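Local atomic coordinates of genome polyprotein (Chicken sicinivirus JSY, PDB entry 6QWT), a protein that probably copies the viral RNA genome as the 3Dpol RNA-dependent RNA polymerase, the part of the polyprotein with a right-hand polymerase fold. Residues P36-R41 with D165-A170; V74-S79 with P320-S325; H87-L92 with N96-L101. All blocks are in the same frame, centred on the assembly; numbering follows the deposited sequence.

Contact 1. Residues P36-R41 with D165-A170; sequences PAVLSR and DKVAAA
The backbone oxygen of Val167 is approached by two groups: Ala170 N donates a hydrogen bond to it at 3.0 Å, and the methyl Val38 CG2 comes to 3.3 Å of Val167 O. The first of these belongs to a Schellman motif that ends helix 164-168, with Ala170 leaving the helix at positive phi (60°). By sequence this helix falls in the stretch corresponding to motif F of picornaviral polymerases, in the fingers, and the irregular chain 36-41, which follows strand 34-36, runs beside its C-terminal end.

No hydrogen bond joins the two segments; the buried contact is made by van der Waals packing, methyls against methyls and carbonyl oxygens. CB of Val38 points toward the helix end; CG1 stands anti to the backbone N (chi1 173°), so that Val38 CG2, beside the backbone N, lies 4.0 Å from Val167 CG1. The two valines meet at an oblique angle. Val38 CG1 reaches Ala170 CB at 4.5 Å, a looser touch, while Val50 of helix 50-54 packs on both Val38 and Ala170. Arg45 links to the same place, hydrogen-bonding Pro36 O through NH1 and touching Val167. The second branch of Val167 faces the strand end: its CG2 sits 3.7 Å from Pro36 O.

Contact 2. Residues V74-S79 with P320-S325; sequences VKLYFS and PDFDTS
Helix 70-81 faces an irregular loop here, and the backbones stay well apart, Leu76 CA lying 8.1 Å from Thr324 CA at their nearest. The segment 320-325 connects helix 298-316 to strand 327-332, by sequence the link between motif B and motif C in the palm of a picornaviral polymerase, so that the contact places helix 70-81 beside the loop joining these palm elements, at the surface. An Asx turn shapes the loop: Ser325 N donates to Asp323 OD1 at 3.0 Å with an N-H...O angle of 157°, meeting the carboxylate on its anti side.

One residue of the helix does the touching. Leu76 has CG anti to its backbone nitrogen (chi1 -179°), which carries the isobutyl end out from the helix toward the loop, where its two methyls divide the work. CD2 approaches the rim of the Phe322 ring, near the ring plane, at 4.2 Å from Phe322 CE2. CD1 lies 4.1 Å from Thr324 O, a carbonyl that also accepts a hydrogen bond from Trp327 NE1. No polar bond crosses between the segments.

Phe322 is held by more than Leu76. Met316, at the end of helix 298-316, and Ile344 both pack on it, and its ring meets that of Trp327 with the planes at about 40°. The loop also folds back on this ring: Thr324 N stands over the centre of one face of Phe322, 4.1 Å above the plane.

Contact 3. Residues H87-L92 with N96-L101; sequences HTLTML and NGTPLL
The chain passes from an extended run through the short helix 91-96 straight into a tight two-stranded antiparallel hairpin (97-98 with 101-102), local packing at the surface in which the two segments hold the two ends of the helix, with Leu92 CA and Asn96 CA 6.0 Å apart. Leu92 O is gripped twice by Asn96. The backbone bond, Asn96 N to Leu92 O at 2.9 Å, is a helical i to i+4 bond near the C-terminal end and nearly straight (164°); the side-chain amide adds a more bent bond, Asn96 ND2 to Leu92 O at 3.1 Å. The two donors come from opposite faces of the carbonyl plane. With chi1 at -63°, CG of Asn96 sits beside its own backbone N, which brings the amide back over the helix end, alongside the Leu92 side chain. Its OD1 accepts from Tyr132 N, so both ends of the amide are engaged.

Gly97 then leaves the helix at positive phi, and a type I turn follows, closed by Leu101 N to Thr98 O at 3.2 Å; the return bond, Thr98 N to Leu101 O at 2.7 Å, pairs the hairpin's arms. An ST turn on Thr98 OG1, which also bonds Glu195, reinforces it. Leu89 CD1 meets Thr98 CG2 tip to tip at 4.2 Å, and touches Leu101 CD2 as well.

Thr90, at the N-cap, accepts a hydrogen bond from Glu93 N through OG1. Helix 191-198 packs on Leu89 and Leu101 through Glu195, while Met91 reaches helix 136-147 and Leu92 touches His133 of strand 132-134.

None of the three contacts touches another. Contacts 1 and 2 lie on opposite sides of the chain's centre with 42 Å between their centres, and contacts 1 and 3 likewise, 40 Å apart. Contacts 2 and 3 are closer, their nearest atoms about 13 Å apart. In sequence, contacts 1 and 2 interlock, their segments alternating, while contact 3 falls in the chain spanned by each of the others. In relation to the polymerase centre, contact 2 adjoins the strand that by sequence leads to the Gly-Asp-Asp turn of motif C; one side of contact 1, 165-170, falls in the stretch resembling motif F; and contact 3 is peripheral packing around a short helix.

Contact 1. Residues P36-R41 with D165-A170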
# COMPACT_ATOMS: atom_id res chain seq x y z
N PRO A 36 -9.98 -14.59 10.72
CA PRO A 36 -10.55 -13.35 10.18
C PRO A 36 -10.67 -12.27 11.24
O PRO A 36 -11.01 -12.54 12.39
CB PRO A 36 -11.93 -13.78 9.67
CG PRO A 36 -11.77 -15.24 9.37
CD PRO A 36 -10.83 -15.76 10.43
N ALA A 37 -10.37 -11.03 10.84
CA ALA A 37 -10.40 -9.91 11.77
C ALA A 37 -11.79 -9.72 12.36
O ALA A 37 -12.81 -10.07 11.74
CB ALA A 37 -9.97 -8.62 11.06
N VAL A 38 -11.83 -9.15 13.56
CA VAL A 38 -13.09 -8.83 14.21
C VAL A 38 -13.80 -7.73 13.42
O VAL A 38 -13.26 -6.64 13.22
CB VAL A 38 -12.86 -8.40 15.67
CG1 VAL A 38 -14.15 -7.89 16.29
CG2 VAL A 38 -12.28 -9.55 16.47
N LEU A 39 -15.01 -8.02 12.95
CA LEU A 39 -15.81 -7.01 12.28
C LEU A 39 -17.02 -6.56 13.08
O LEU A 39 -17.49 -5.43 12.88
CB LEU A 39 -16.28 -7.53 10.91
CG LEU A 39 -15.18 -7.99 9.95
CD1 LEU A 39 -15.77 -8.51 8.65
CD2 LEU A 39 -14.17 -6.88 9.67
N SER A 40 -17.52 -7.38 14.00
CA SER A 40 -18.73 -7.08 14.75
C SER A 40 -18.40 -6.58 16.15
O SER A 40 -17.44 -7.04 16.77
CB SER A 40 -19.63 -8.32 14.84
OG SER A 40 -20.57 -8.19 15.90
N ARG A 41 -19.20 -5.63 16.64
CA ARG A 41 -19.05 -5.16 18.01
C ARG A 41 -19.48 -6.21 19.03
O ARG A 41 -19.25 -6.01 20.23
CB ARG A 41 -19.84 -3.87 18.22
CG ARG A 41 -19.63 -2.81 17.15
CD ARG A 41 -19.46 -1.43 17.75
NE ARG A 41 -20.73 -0.80 18.09
CZ ARG A 41 -20.93 -0.02 19.15
NH1 ARG A 41 -22.13 0.50 19.37
NH2 ARG A 41 -19.93 0.23 19.99
N ASP A 165 -3.63 -12.92 18.18
CA ASP A 165 -3.50 -11.89 19.20
C ASP A 165 -4.26 -10.63 18.81
O ASP A 165 -4.95 -10.02 19.64
CB ASP A 165 -2.02 -11.57 19.45
CG ASP A 165 -1.28 -11.16 18.18
OD1 ASP A 165 -1.47 -11.81 17.13
OD2 ASP A 165 -0.51 -10.18 18.23
N LYS A 166 -4.16 -10.22 17.54
CA LYS A 166 -4.88 -9.04 17.07
C LYS A 166 -6.38 -9.27 17.03
O LYS A 166 -7.16 -8.32 17.18
CB LYS A 166 -4.35 -8.62 15.70
CG LYS A 166 -2.84 -8.46 15.65
CD LYS A 166 -2.45 -7.20 14.89
CE LYS A 166 -0.99 -7.25 14.46
NZ LYS A 166 -0.83 -7.01 12.99
N VAL A 167 -6.82 -10.52 16.82
CA VAL A 167 -8.24 -10.83 16.91
C VAL A 167 -8.74 -10.62 18.33
O VAL A 167 -9.75 -9.95 18.55
CB VAL A 167 -8.50 -12.27 16.42
CG1 VAL A 167 -9.91 -12.71 16.76
CG2 VAL A 167 -8.25 -12.37 14.92
N ALA A 168 -8.02 -11.17 19.31
CA ALA A 168 -8.44 -11.06 20.71
C ALA A 168 -8.46 -9.62 21.18
O ALA A 168 -9.24 -9.27 22.07
CB ALA A 168 -7.52 -11.90 21.59
N ALA A 169 -7.61 -8.76 20.61
CA ALA A 169 -7.58 -7.35 20.97
C ALA A 169 -8.47 -6.49 20.09
O ALA A 169 -8.54 -5.27 20.30
CB ALA A 169 -6.14 -6.83 20.91
N ALA A 170 -9.16 -7.08 19.11
CA ALA A 170 -10.03 -6.36 18.17
C ALA A 170 -9.26 -5.32 17.35
O ALA A 170 -9.83 -4.31 16.93
CB ALA A 170 -11.22 -5.71 18.88

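Contact 2. Residues V74-S79 with P320-S325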
# COMPACT_ATOMS: atom_id res chain seq x y z
N VAL A 74 12.82 17.72 2.09
CA VAL A 74 12.03 17.87 0.87
C VAL A 74 12.93 18.21 -0.31
O VAL A 74 12.86 17.57 -1.37
CB VAL A 74 10.94 18.94 1.07
CG1 VAL A 74 10.25 19.25 -0.25
CG2 VAL A 74 9.93 18.50 2.12
N LYS A 75 13.80 19.20 -0.13
CA LYS A 75 14.71 19.59 -1.21
C LYS A 75 15.65 18.45 -1.58
O LYS A 75 15.91 18.22 -2.76
CB LYS A 75 15.51 20.83 -0.79
CG LYS A 75 14.65 22.03 -0.44
CD LYS A 75 13.80 22.46 -1.62
CE LYS A 75 12.89 23.62 -1.25
NZ LYS A 75 12.12 24.10 -2.44
N LEU A 76 16.16 17.73 -0.58
CA LEU A 76 17.08 16.63 -0.85
C LEU A 76 16.41 15.54 -1.68
O LEU A 76 16.98 15.06 -2.67
CB LEU A 76 17.61 16.06 0.46
CG LEU A 76 18.62 14.91 0.31
CD1 LEU A 76 19.81 15.35 -0.52
CD2 LEU A 76 19.06 14.43 1.68
N TYR A 77 15.19 15.14 -1.30
CA TYR A 77 14.50 14.07 -2.02
C TYR A 77 14.22 14.47 -3.46
O TYR A 77 14.55 13.73 -4.40
CB TYR A 77 13.21 13.71 -1.29
CG TYR A 77 12.34 12.74 -2.06
CD1 TYR A 77 12.72 11.42 -2.21
CD2 TYR A 77 11.15 13.16 -2.64
CE1 TYR A 77 11.94 10.53 -2.92
CE2 TYR A 77 10.36 12.27 -3.35
CZ TYR A 77 10.76 10.96 -3.49
OH TYR A 77 9.99 10.06 -4.20
N PHE A 78 13.63 15.65 -3.67
CA PHE A 78 13.33 16.08 -5.03
C PHE A 78 14.58 16.40 -5.83
O PHE A 78 14.54 16.33 -7.07
CB PHE A 78 12.40 17.29 -5.01
CG PHE A 78 10.97 16.93 -4.79
CD1 PHE A 78 10.17 16.54 -5.85
CD2 PHE A 78 10.41 16.97 -3.52
CE1 PHE A 78 8.85 16.20 -5.65
CE2 PHE A 78 9.10 16.63 -3.31
CZ PHE A 78 8.31 16.25 -4.38
N SER A 79 15.69 16.74 -5.17
CA SER A 79 16.95 16.92 -5.88
C SER A 79 17.41 15.61 -6.50
O SER A 79 17.81 15.57 -7.68
CB SER A 79 18.02 17.47 -4.93
OG SER A 79 19.28 17.54 -5.57
N PRO A 320 25.01 13.55 12.79
CA PRO A 320 26.23 14.30 12.46
C PRO A 320 27.06 13.69 11.34
O PRO A 320 27.74 14.42 10.62
CB PRO A 320 27.01 14.31 13.79
CG PRO A 320 26.44 13.15 14.57
CD PRO A 320 25.00 13.08 14.18
N ASP A 321 27.01 12.37 11.17
CA ASP A 321 27.84 11.69 10.18
C ASP A 321 27.07 11.31 8.92
O ASP A 321 27.59 10.53 8.11
CB ASP A 321 28.47 10.45 10.80
CG ASP A 321 29.30 10.77 12.02
OD1 ASP A 321 29.01 10.21 13.10
OD2 ASP A 321 30.23 11.59 11.90
N PHE A 322 25.86 11.83 8.73
CA PHE A 322 25.08 11.48 7.55
C PHE A 322 25.76 12.03 6.30
O PHE A 322 26.01 13.24 6.20
CB PHE A 322 23.66 12.02 7.67
CG PHE A 322 22.83 11.80 6.42
CD1 PHE A 322 22.68 10.54 5.89
CD2 PHE A 322 22.21 12.87 5.79
CE1 PHE A 322 21.93 10.33 4.75
CE2 PHE A 322 21.46 12.67 4.65
CZ PHE A 322 21.31 11.40 4.13
N ASP A 323 26.05 11.14 5.36
CA ASP A 323 26.57 11.53 4.05
C ASP A 323 25.37 11.74 3.13
O ASP A 323 24.67 10.78 2.79
CB ASP A 323 27.52 10.47 3.52
CG ASP A 323 28.33 10.95 2.33
OD1 ASP A 323 27.76 11.63 1.44
OD2 ASP A 323 29.54 10.64 2.27
N THR A 324 25.13 12.99 2.72
CA THR A 324 23.96 13.30 1.92
C THR A 324 24.03 12.73 0.51
O THR A 324 23.08 12.90 -0.26
CB THR A 324 23.76 14.82 1.83
OG1 THR A 324 24.90 15.43 1.21
CG2 THR A 324 23.57 15.41 3.23
N SER A 325 25.11 12.03 0.16
CA SER A 325 25.25 11.41 -1.14
C SER A 325 25.34 9.90 -1.10
O SER A 325 25.30 9.27 -2.17
CB SER A 325 26.49 11.97 -1.87
OG SER A 325 26.28 13.31 -2.28

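Contact 3. Residues H87-L92 with N96-L101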
# COMPACT_ATOMS: atom_id res chain seq x y z
N HIS A 87 3.31 16.17 -17.12
CA HIS A 87 2.06 16.63 -17.69
C HIS A 87 0.90 15.82 -17.12
O HIS A 87 1.08 14.81 -16.44
CB HIS A 87 2.08 16.53 -19.22
CG HIS A 87 3.04 17.48 -19.87
ND1 HIS A 87 2.64 18.66 -20.44
CD2 HIS A 87 4.39 17.43 -20.01
CE1 HIS A 87 3.69 19.30 -20.92
NE2 HIS A 87 4.77 18.57 -20.67
N THR A 88 -0.31 16.29 -17.41
CA THR A 88 -1.52 15.62 -16.98
C THR A 88 -1.98 14.64 -18.06
O THR A 88 -1.66 14.77 -19.24
CB THR A 88 -2.63 16.64 -16.68
OG1 THR A 88 -3.08 17.25 -17.90
CG2 THR A 88 -2.12 17.71 -15.73
N LEU A 89 -2.72 13.63 -17.62
CA LEU A 89 -3.34 12.68 -18.53
C LEU A 89 -4.71 13.19 -18.96
O LEU A 89 -5.41 13.86 -18.20
CB LEU A 89 -3.49 11.30 -17.88
CG LEU A 89 -2.23 10.53 -17.51
CD1 LEU A 89 -2.59 9.11 -17.11
CD2 LEU A 89 -1.23 10.54 -18.66
N THR A 90 -5.08 12.88 -20.20
CA THR A 90 -6.44 13.14 -20.64
C THR A 90 -7.41 12.28 -19.83
O THR A 90 -7.03 11.28 -19.22
CB THR A 90 -6.59 12.83 -22.14
OG1 THR A 90 -6.49 11.42 -22.34
CG2 THR A 90 -5.50 13.54 -22.94
N MET A 91 -8.68 12.69 -19.84
CA MET A 91 -9.68 11.93 -19.10
C MET A 91 -9.81 10.51 -19.63
O MET A 91 -9.96 9.56 -18.85
CB MET A 91 -11.03 12.64 -19.15
CG MET A 91 -12.09 11.94 -18.33
SD MET A 91 -13.70 12.71 -18.43
CE MET A 91 -13.34 14.36 -17.83
N LEU A 92 -9.73 10.35 -20.95
CA LEU A 92 -9.82 9.02 -21.55
C LEU A 92 -8.59 8.18 -21.21
O LEU A 92 -8.70 6.97 -20.98
CB LEU A 92 -10.00 9.13 -23.06
CG LEU A 92 -11.44 9.39 -23.52
CD1 LEU A 92 -11.45 10.04 -24.89
CD2 LEU A 92 -12.23 8.09 -23.54
N ASN A 96 -8.76 4.58 -19.40
CA ASN A 96 -8.39 3.39 -20.15
C ASN A 96 -6.91 3.04 -20.08
O ASN A 96 -6.55 1.89 -20.36
CB ASN A 96 -8.80 3.55 -21.62
CG ASN A 96 -10.30 3.69 -21.79
OD1 ASN A 96 -11.04 2.70 -21.71
ND2 ASN A 96 -10.76 4.91 -22.01
N GLY A 97 -6.05 3.98 -19.74
CA GLY A 97 -4.64 3.69 -19.54
C GLY A 97 -3.78 4.21 -20.68
O GLY A 97 -4.25 4.74 -21.68
N THR A 98 -2.47 4.06 -20.48
CA THR A 98 -1.45 4.48 -21.43
C THR A 98 -0.43 3.35 -21.55
O THR A 98 -0.53 2.36 -20.82
CB THR A 98 -0.77 5.78 -20.97
OG1 THR A 98 0.16 5.49 -19.91
CG2 THR A 98 -1.78 6.82 -20.50
N PRO A 99 0.56 3.44 -22.45
CA PRO A 99 1.62 2.42 -22.47
C PRO A 99 2.36 2.26 -21.15
O PRO A 99 3.04 1.24 -20.96
CB PRO A 99 2.56 2.91 -23.58
CG PRO A 99 1.67 3.65 -24.50
CD PRO A 99 0.63 4.31 -23.64
N LEU A 100 2.27 3.22 -20.23
CA LEU A 100 3.01 3.16 -18.97
C LEU A 100 2.12 3.01 -17.75
O LEU A 100 2.64 2.95 -16.63
CB LEU A 100 3.87 4.42 -18.81
CG LEU A 100 4.89 4.66 -19.92
CD1 LEU A 100 5.63 5.97 -19.69
CD2 LEU A 100 5.87 3.50 -20.00
N LEU A 101 0.80 2.94 -17.92
CA LEU A 101 -0.12 2.90 -16.78
C LEU A 101 -1.40 2.21 -17.20
O LEU A 101 -2.02 2.59 -18.20
CB LEU A 101 -0.41 4.32 -16.27
CG LEU A 101 -0.98 4.46 -14.85
CD1 LEU A 101 0.05 4.07 -13.79
CD2 LEU A 101 -1.48 5.88 -14.62